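Local coordinates for nitrogenase molybdenum-iron protein alpha chain (Clostridium pasteurianum, PDB 4WES) that forms, with the beta chain, the molybdenum-iron component of nitrogenase, which reduces dinitrogen to ammonium at an iron-molybdenum cofactor held in this subunit, at residues Lys310-Glu313 and Glu314-Glu318; Met225-Val228 and Leu229-Gly233; Glu8-Glu11 and Lys12-Pro15; Lys19-Ser22 and Gly23-Val26. One frame throughout, in Å; residues are numbered along the deposited sequence.

Contact 1 (Lys310-Glu313 and Glu314-Glu318); sequences KRTE and EVIAE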
# COMPACT_ATOMS: atom_id res chain seq x y z
N LYS A 310 -11.95 -37.98 36.29
CA LYS A 310 -10.54 -38.24 36.08
C LYS A 310 -10.01 -37.43 34.91
O LYS A 310 -8.96 -36.78 35.02
CB LYS A 310 -10.33 -39.74 35.82
CG LYS A 310 -8.90 -40.15 35.50
CD LYS A 310 -8.83 -41.59 35.02
CE LYS A 310 -7.45 -41.99 34.53
NZ LYS A 310 -6.62 -42.53 35.64
N ARG A 311 -10.73 -37.46 33.78
CA ARG A 311 -10.30 -36.74 32.59
C ARG A 311 -10.33 -35.25 32.84
O ARG A 311 -9.51 -34.52 32.31
CB ARG A 311 -11.20 -37.07 31.37
CG ARG A 311 -10.88 -38.36 30.68
CD ARG A 311 -9.47 -38.34 30.11
NE ARG A 311 -9.38 -37.52 28.91
CZ ARG A 311 -8.31 -36.83 28.53
NH1 ARG A 311 -8.34 -36.15 27.40
NH2 ARG A 311 -7.22 -36.80 29.28
N THR A 312 -11.30 -34.79 33.63
CA THR A 312 -11.41 -33.36 33.95
C THR A 312 -10.08 -32.87 34.55
O THR A 312 -9.50 -31.88 34.12
CB THR A 312 -12.60 -33.04 34.90
OG1 THR A 312 -13.82 -33.29 34.22
CG2 THR A 312 -12.62 -31.61 35.35
N GLU A 313 -9.60 -33.60 35.55
CA GLU A 313 -8.37 -33.20 36.22
C GLU A 313 -7.15 -33.37 35.32
O GLU A 313 -6.23 -32.54 35.35
CB GLU A 313 -8.21 -33.89 37.57
CG GLU A 313 -9.31 -33.50 38.54
CD GLU A 313 -9.31 -32.01 38.86
OE1 GLU A 313 -10.40 -31.44 38.99
OE2 GLU A 313 -8.23 -31.41 38.98
N GLU A 314 -7.11 -34.42 34.51
CA GLU A 314 -6.00 -34.59 33.57
C GLU A 314 -5.94 -33.42 32.59
O GLU A 314 -4.86 -32.89 32.31
CB GLU A 314 -6.12 -35.88 32.77
CG GLU A 314 -5.89 -37.11 33.61
CD GLU A 314 -6.19 -38.41 32.90
OE1 GLU A 314 -6.74 -38.40 31.76
OE2 GLU A 314 -5.86 -39.45 33.51
N VAL A 315 -7.09 -33.05 32.02
CA VAL A 315 -7.12 -31.99 31.03
C VAL A 315 -6.78 -30.63 31.65
O VAL A 315 -6.00 -29.87 31.08
CB VAL A 315 -8.47 -31.97 30.29
CG1 VAL A 315 -8.62 -30.73 29.43
CG2 VAL A 315 -8.62 -33.24 29.45
N ILE A 316 -7.32 -30.35 32.83
CA ILE A 316 -6.98 -29.10 33.55
C ILE A 316 -5.45 -29.04 33.73
O ILE A 316 -4.83 -28.02 33.42
CB ILE A 316 -7.71 -29.00 34.90
CG1 ILE A 316 -9.19 -28.70 34.68
CG2 ILE A 316 -7.07 -27.93 35.77
CD1 ILE A 316 -10.02 -28.87 35.92
N ALA A 317 -4.85 -30.12 34.21
CA ALA A 317 -3.43 -30.07 34.50
C ALA A 317 -2.59 -29.87 33.24
O ALA A 317 -1.64 -29.07 33.26
CB ALA A 317 -3.00 -31.34 35.21
N GLU A 318 -2.96 -30.55 32.15
CA GLU A 318 -2.16 -30.43 30.94
C GLU A 318 -2.33 -29.05 30.30
O GLU A 318 -1.38 -28.45 29.78
CB GLU A 318 -2.43 -31.53 29.94
CG GLU A 318 -3.66 -31.44 29.14
CD GLU A 318 -3.91 -32.70 28.36
OE1 GLU A 318 -3.12 -33.65 28.48
OE2 GLU A 318 -4.91 -32.74 27.67
O HOH W 1 -5.83 -34.97 26.59
O HOH W 2 -4.51 -35.81 29.27
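Arg311 and Glu314 pair their charges one turn apart on the outer side of the helix. The guanidinium NH2 of Arg311 donates to OE1 of Glu314 over 3.0 Å, an almost straight bond at 168°, and OE1 receives it on its anti lone pair, close to the guanidinium plane. The two flat groups are nevertheless turned well apart, by 60°. Bends at chi2 and chi3 turn the guanidinium forward, toward the next turn of the helix, where this partner lies. There Val315 CG2 lies over one face of the Arg311 guanidinium, toward its rim, 3.6 Å from NH1 of Arg311. The second oxygen of Glu314 faces Lys310, whose CE lies 3.2 Å from OE2 while NZ of Lys310 stands 3.8 Å from OE2, a long salt bridge that completes a three-residue network.

Water extends the network by a further turn. Two molecules lie in the guanidinium plane, one accepting from NH1 and the other from NH2 of Arg311, and each donates to a different carboxylate oxygen of Glu318. Arg311 NH1 also reaches the carbonyl of Lys231 on helix 221-232.

Apolar contacts occupy the inner side. Thr312 and Ile316 run side by side, with Thr312 CG2 3.8 Å from Ile316 CD1, and both pack on helix 289-303.

Underneath run the main-chain bonds from the amides of Glu314, Val315, Ile316 and Ala317 to the carbonyls four residues earlier. Such i to i+3 and i to i+4 ion pairing above an apolar stripe is the pattern of an amphipathic alpha-helix, here the long helix 306-334.

Contact 2 (Met225-Val228 and Leu229-Gly233); sequences MDRV and LEKIG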
# COMPACT_ATOMS: atom_id res chain seq x y z
N MET A 225 -13.84 -23.15 24.01
CA MET A 225 -14.58 -23.88 25.05
C MET A 225 -14.78 -25.32 24.61
O MET A 225 -14.58 -26.28 25.36
CB MET A 225 -15.97 -23.25 25.28
CG MET A 225 -15.94 -21.84 25.87
SD MET A 225 -17.60 -21.14 26.07
CE MET A 225 -17.19 -19.41 26.16
N ASP A 226 -15.31 -25.44 23.39
CA ASP A 226 -15.68 -26.77 22.88
C ASP A 226 -14.48 -27.66 22.80
O ASP A 226 -14.56 -28.87 23.05
CB ASP A 226 -16.36 -26.68 21.50
CG ASP A 226 -17.71 -26.00 21.56
OD1 ASP A 226 -18.19 -25.68 22.67
OD2 ASP A 226 -18.28 -25.82 20.47
N ARG A 227 -13.32 -27.13 22.40
CA ARG A 227 -12.10 -27.94 22.30
C ARG A 227 -11.83 -28.65 23.61
O ARG A 227 -11.53 -29.87 23.63
CB ARG A 227 -10.93 -27.01 21.94
CG ARG A 227 -9.61 -27.72 21.76
CD ARG A 227 -8.47 -26.77 21.49
NE ARG A 227 -8.16 -25.92 22.62
CZ ARG A 227 -7.48 -26.29 23.70
NH1 ARG A 227 -6.98 -27.52 23.78
NH2 ARG A 227 -7.33 -25.47 24.72
N VAL A 228 -11.90 -27.90 24.71
CA VAL A 228 -11.61 -28.46 26.03
C VAL A 228 -12.71 -29.40 26.50
O VAL A 228 -12.44 -30.48 27.03
CB VAL A 228 -11.32 -27.35 27.06
CG1 VAL A 228 -11.15 -27.88 28.45
CG2 VAL A 228 -10.04 -26.67 26.64
N LEU A 229 -13.97 -29.02 26.29
CA LEU A 229 -15.09 -29.87 26.72
C LEU A 229 -15.05 -31.21 25.99
O LEU A 229 -15.28 -32.27 26.61
CB LEU A 229 -16.42 -29.15 26.47
CG LEU A 229 -16.66 -27.93 27.35
CD1 LEU A 229 -17.89 -27.16 26.88
CD2 LEU A 229 -16.77 -28.32 28.80
N GLU A 230 -14.78 -31.17 24.69
CA GLU A 230 -14.74 -32.41 23.93
C GLU A 230 -13.53 -33.27 24.32
O GLU A 230 -13.64 -34.52 24.33
CB GLU A 230 -14.75 -32.08 22.42
CG GLU A 230 -16.12 -31.54 22.02
CD GLU A 230 -16.24 -30.94 20.63
OE1 GLU A 230 -17.42 -30.71 20.22
OE2 GLU A 230 -15.24 -30.72 19.91
N LYS A 231 -12.40 -32.66 24.68
CA LYS A 231 -11.25 -33.43 25.18
C LYS A 231 -11.60 -34.21 26.46
O LYS A 231 -11.15 -35.34 26.64
CB LYS A 231 -10.06 -32.51 25.51
CG LYS A 231 -9.13 -32.16 24.39
CD LYS A 231 -8.07 -31.16 24.88
CE LYS A 231 -7.04 -31.84 25.73
NZ LYS A 231 -5.82 -30.98 25.82
N ILE A 232 -12.41 -33.61 27.32
CA ILE A 232 -12.79 -34.27 28.56
C ILE A 232 -13.78 -35.42 28.27
O ILE A 232 -13.79 -36.45 28.99
CB ILE A 232 -13.37 -33.25 29.54
CG1 ILE A 232 -12.26 -32.30 29.98
CG2 ILE A 232 -14.00 -33.96 30.71
CD1 ILE A 232 -12.75 -31.05 30.67
N GLY A 233 -14.60 -35.24 27.23
CA GLY A 233 -15.54 -36.29 26.84
C GLY A 233 -16.99 -35.87 26.76
O GLY A 233 -17.85 -36.73 26.50
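Lys231 and Arg227 lie side by side, one turn apart, and send their chains in the same direction from the helix. Lys231 CB starts 3.6 Å from the carbonyl O of Arg227, with the O of Val228 at a similar distance. The next atom, CG of Lys231, rests 3.4 Å from that Arg227 oxygen. CD then passes the guanidinium obliquely, 4.0 Å from NH1 of Arg227; the bend at chi3 (75°) carries the rest of the chain along beside it. At the tip, Lys231 NZ is 4.2 Å from Arg227 NH1, two like charges whose proximity is probably made tolerable by shared acid: both atoms make salt bridges to Glu319, and NZ makes another to Glu318. Arg227 is further anchored through NH2 to Glu224.

This is the last part of helix 221-232, the crossover helix of a beta-alpha-beta unit between strands 209-215 and 235-239. It stops in a Schellman motif, with Gly233 at positive phi as the C-prime residue and the amide of Tyr234 returning to the carbonyl of Leu229.

On the inner side Val228 CG1 meets Ile232 CD1 at 4.2 Å, the two side chains set obliquely, and both pack against Val315 of helix 306-334 and Leu296 of helix 289-303. The backbone bonds bend more near the end: Leu229 N to Met225 O is 3.0 Å at 167°, while Ile232 N to Val228 O is 3.1 Å at 149°.

Contact 3 (Glu8-Glu11 and Lys12-Pro15); sequences EILE and KYIP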
# COMPACT_ATOMS: atom_id res chain seq x y z
N GLU A 8 -18.77 12.86 44.30
CA GLU A 8 -18.01 13.55 43.27
C GLU A 8 -18.63 13.35 41.89
O GLU A 8 -18.69 14.27 41.09
CB GLU A 8 -16.56 13.11 43.32
CG GLU A 8 -15.90 13.59 44.60
CD GLU A 8 -14.54 12.99 44.88
OE1 GLU A 8 -14.23 11.93 44.31
OE2 GLU A 8 -13.81 13.57 45.71
N ILE A 9 -19.06 12.12 41.62
CA ILE A 9 -19.74 11.83 40.36
C ILE A 9 -21.07 12.59 40.28
O ILE A 9 -21.43 13.13 39.23
CB ILE A 9 -20.00 10.30 40.19
CG1 ILE A 9 -18.69 9.57 39.97
CG2 ILE A 9 -20.92 10.05 39.02
CD1 ILE A 9 -18.81 8.08 40.14
N LEU A 10 -21.82 12.61 41.37
CA LEU A 10 -23.14 13.20 41.34
C LEU A 10 -23.19 14.72 41.27
O LEU A 10 -24.23 15.29 40.91
CB LEU A 10 -23.95 12.73 42.55
CG LEU A 10 -24.36 11.27 42.64
CD1 LEU A 10 -25.00 10.93 43.97
CD2 LEU A 10 -25.28 10.87 41.50
N GLU A 11 -22.10 15.39 41.65
CA GLU A 11 -22.17 16.82 41.94
C GLU A 11 -22.73 17.65 40.80
O GLU A 11 -23.50 18.57 41.04
CB GLU A 11 -20.78 17.32 42.35
CG GLU A 11 -20.75 18.82 42.61
CD GLU A 11 -21.52 19.22 43.86
OE1 GLU A 11 -21.87 20.41 44.00
OE2 GLU A 11 -21.76 18.32 44.70
N LYS A 12 -22.32 17.36 39.57
CA LYS A 12 -22.63 18.27 38.46
C LYS A 12 -24.04 18.08 37.88
O LYS A 12 -24.56 18.96 37.14
CB LYS A 12 -21.59 18.09 37.34
CG LYS A 12 -21.56 19.20 36.31
CD LYS A 12 -20.41 18.97 35.33
CE LYS A 12 -20.26 20.09 34.31
NZ LYS A 12 -19.22 19.74 33.29
N TYR A 13 -24.68 16.97 38.22
CA TYR A 13 -26.02 16.72 37.72
C TYR A 13 -27.02 17.77 38.23
O TYR A 13 -26.94 18.18 39.40
CB TYR A 13 -26.50 15.38 38.19
CG TYR A 13 -25.89 14.14 37.57
CD1 TYR A 13 -25.94 13.90 36.19
CD2 TYR A 13 -25.43 13.10 38.36
CE1 TYR A 13 -25.45 12.74 35.64
CE2 TYR A 13 -24.94 11.93 37.82
CZ TYR A 13 -24.95 11.77 36.46
OH TYR A 13 -24.58 10.56 35.91
N ILE A 14 -27.95 18.17 37.38
CA ILE A 14 -29.05 19.03 37.85
C ILE A 14 -29.91 18.23 38.83
O ILE A 14 -29.83 17.00 38.84
CB ILE A 14 -29.88 19.56 36.66
CG1 ILE A 14 -30.61 18.41 35.94
CG2 ILE A 14 -29.03 20.40 35.73
CD1 ILE A 14 -31.40 18.89 34.73
N PRO A 15 -30.70 18.91 39.66
CA PRO A 15 -31.34 18.17 40.76
C PRO A 15 -32.18 16.96 40.35
O PRO A 15 -32.06 15.90 40.98
CB PRO A 15 -32.19 19.24 41.46
CG PRO A 15 -31.41 20.49 41.22
CD PRO A 15 -30.83 20.37 39.85
O HOH W 3 -19.84 15.84 39.06
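Leu10 and Tyr13 meet across a type I beta turn that runs from one to the other and carries the chain out of helix 5-10 toward helix 15-22. Their side chains are set at a slant, so that Leu10 brings a single methyl, CD2, against ring atoms CE2 and CD2 of Tyr13: CD2 of Leu10 is 3.8 Å from CE2 of Tyr13 and only slightly farther from the ring's CD2. Tyr13 CG points away from its own carbonyl carbon, beside the backbone N (chi1 -72°), which lays the ring back against the end of the helix. Its CB stands 3.5 Å from the carbonyl O of Leu10, and that oxygen and the O of Ile9 both approach the ring obliquely.

The turn is closed by Tyr13 N donating to Leu10 O over 3.2 Å, a bent bond at 146° whose donor sits well above the carbonyl plane. The hydroxyl at the far end of the ring is held by Asn445 and by Arg21 of the following helix, while the ring itself meets that of His447 with the planes about 55° apart. Leu10 packs in addition on Lys18 and Ser22 of helix 15-22.

Lys12 leaves the turn in a different direction, its chain fully extended beyond CG to the neighbouring beta chain, where NZ bonds the carbonyl of Leu94 of that chain. The turn therefore lies at the alpha-beta interface. At its base one water replaces a direct helical bond: it accepts from Lys12 N at 3.0 Å and donates to Glu8 O at 2.8 Å.

Contact 4 (Lys19-Ser22 and Gly23-Val26); sequences KTRS and GHIV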
# COMPACT_ATOMS: atom_id res chain seq x y z
N LYS A 19 -31.06 13.09 41.48
CA LYS A 19 -31.93 12.24 42.25
C LYS A 19 -32.10 10.88 41.60
O LYS A 19 -32.02 9.86 42.28
CB LYS A 19 -33.29 12.91 42.43
CG LYS A 19 -34.30 12.18 43.30
CD LYS A 19 -35.59 12.99 43.45
CE LYS A 19 -36.73 12.15 44.04
NZ LYS A 19 -37.93 12.97 44.39
N THR A 20 -32.32 10.85 40.28
CA THR A 20 -32.56 9.57 39.63
C THR A 20 -31.25 8.80 39.44
O THR A 20 -31.23 7.58 39.58
CB THR A 20 -33.43 9.70 38.36
OG1 THR A 20 -33.88 8.40 37.94
CG2 THR A 20 -32.70 10.38 37.23
N ARG A 21 -30.15 9.48 39.17
CA ARG A 21 -28.87 8.79 38.98
C ARG A 21 -28.27 8.24 40.26
O ARG A 21 -27.55 7.23 40.21
CB ARG A 21 -27.85 9.69 38.27
CG ARG A 21 -28.12 9.98 36.81
CD ARG A 21 -27.97 8.74 35.93
NE ARG A 21 -26.58 8.23 35.94
CZ ARG A 21 -26.26 6.96 35.79
NH1 ARG A 21 -25.00 6.60 35.84
NH2 ARG A 21 -27.21 6.02 35.66
N SER A 22 -28.56 8.84 41.41
CA SER A 22 -27.96 8.43 42.65
C SER A 22 -28.15 6.95 42.90
O SER A 22 -27.25 6.28 43.35
CB SER A 22 -28.56 9.21 43.81
OG SER A 22 -27.96 8.87 45.05
N GLY A 23 -29.34 6.43 42.60
CA GLY A 23 -29.60 5.03 42.87
C GLY A 23 -28.84 4.06 42.00
O GLY A 23 -28.74 2.88 42.33
N HIS A 24 -28.30 4.53 40.87
CA HIS A 24 -27.55 3.71 39.92
C HIS A 24 -26.06 3.57 40.28
O HIS A 24 -25.32 2.91 39.55
CB HIS A 24 -27.69 4.30 38.52
CG HIS A 24 -29.08 4.25 38.00
ND1 HIS A 24 -29.52 3.32 37.08
CD2 HIS A 24 -30.15 5.03 38.29
CE1 HIS A 24 -30.80 3.51 36.83
NE2 HIS A 24 -31.20 4.56 37.54
N ILE A 25 -25.65 4.22 41.36
CA ILE A 25 -24.23 4.24 41.75
C ILE A 25 -24.19 3.79 43.20
O ILE A 25 -24.83 4.40 44.05
CB ILE A 25 -23.64 5.65 41.61
CG1 ILE A 25 -23.76 6.14 40.19
CG2 ILE A 25 -22.17 5.64 42.04
CD1 ILE A 25 -23.56 7.63 40.05
N VAL A 26 -23.45 2.73 43.49
CA VAL A 26 -23.33 2.25 44.85
C VAL A 26 -21.91 1.85 45.14
O VAL A 26 -21.17 1.39 44.26
CB VAL A 26 -24.30 1.08 45.18
CG1 VAL A 26 -25.76 1.52 45.10
CG2 VAL A 26 -24.06 -0.12 44.29
O HOH W 4 -32.16 7.07 42.48
O HOH W 5 -33.70 5.62 38.10
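Helix 15-22 passes into strand 25-27, outermost within this chain in a mixed sheet, through a type I beta turn from Ser22 to Ile25, and here Arg21 and His24 pack on each other. The turn is closed by Ile25 N donating to Ser22 O over 3.3 Å. One residue earlier His24 N donates to Arg21 O at 2.9 Å; in both bonds the donor stands far above the carbonyl plane, as the chain curls tightly.

Arg21 bends at chi2 and chi3 (-68° and -63°) and folds back toward the turn, crossing His24 at about a right angle. NH2 of Arg21 comes 3.4 Å from CB of His24 and almost as close to CG; the guanidinium and imidazole planes are 35° apart. The arginine's charge is met by Asp448 through NH1, and its NH2 also bonds the carbonyl of Asp442. The same Asp442 takes ND1 of His24 with its carboxylate, so this one residue helps position both side chains.

The opposite edge of the imidazole faces the helix end. CD2 of His24 lies near the ring plane 3.1 Å from the carbonyl O of Thr20, and a water 2.8 Å from NE2 of His24 links it to the Thr20 hydroxyl. A second water accepts from Gly23 N at 2.9 Å and donates to the carbonyls of Lys19 (2.8 Å to its O) and Thr20.

Overall arrangement
The four contacts form two touching pairs far apart in the chain. Contacts 1 and 2 have centres 11 Å apart and join helix 306-334 to helix 221-232, among other things by a salt bridge of 2.7 Å between Glu318 OE2 and Lys231 NZ. Contacts 3 and 4, centres 10 Å apart, bring helix 5-10 against helix 15-22 and strand 25-27; Ile9 CG2 packs on Ile25 CD1 at 3.7 Å. Between the pairs the gap is wide: contacts 2 and 3 have centres 50 Å apart, on opposite sides of the chain's centre. Contact 2 alone approaches the active site, with the Met225 side chain about 9 Å from the iron-molybdenum cluster and from the side chain of its ligand Cys262.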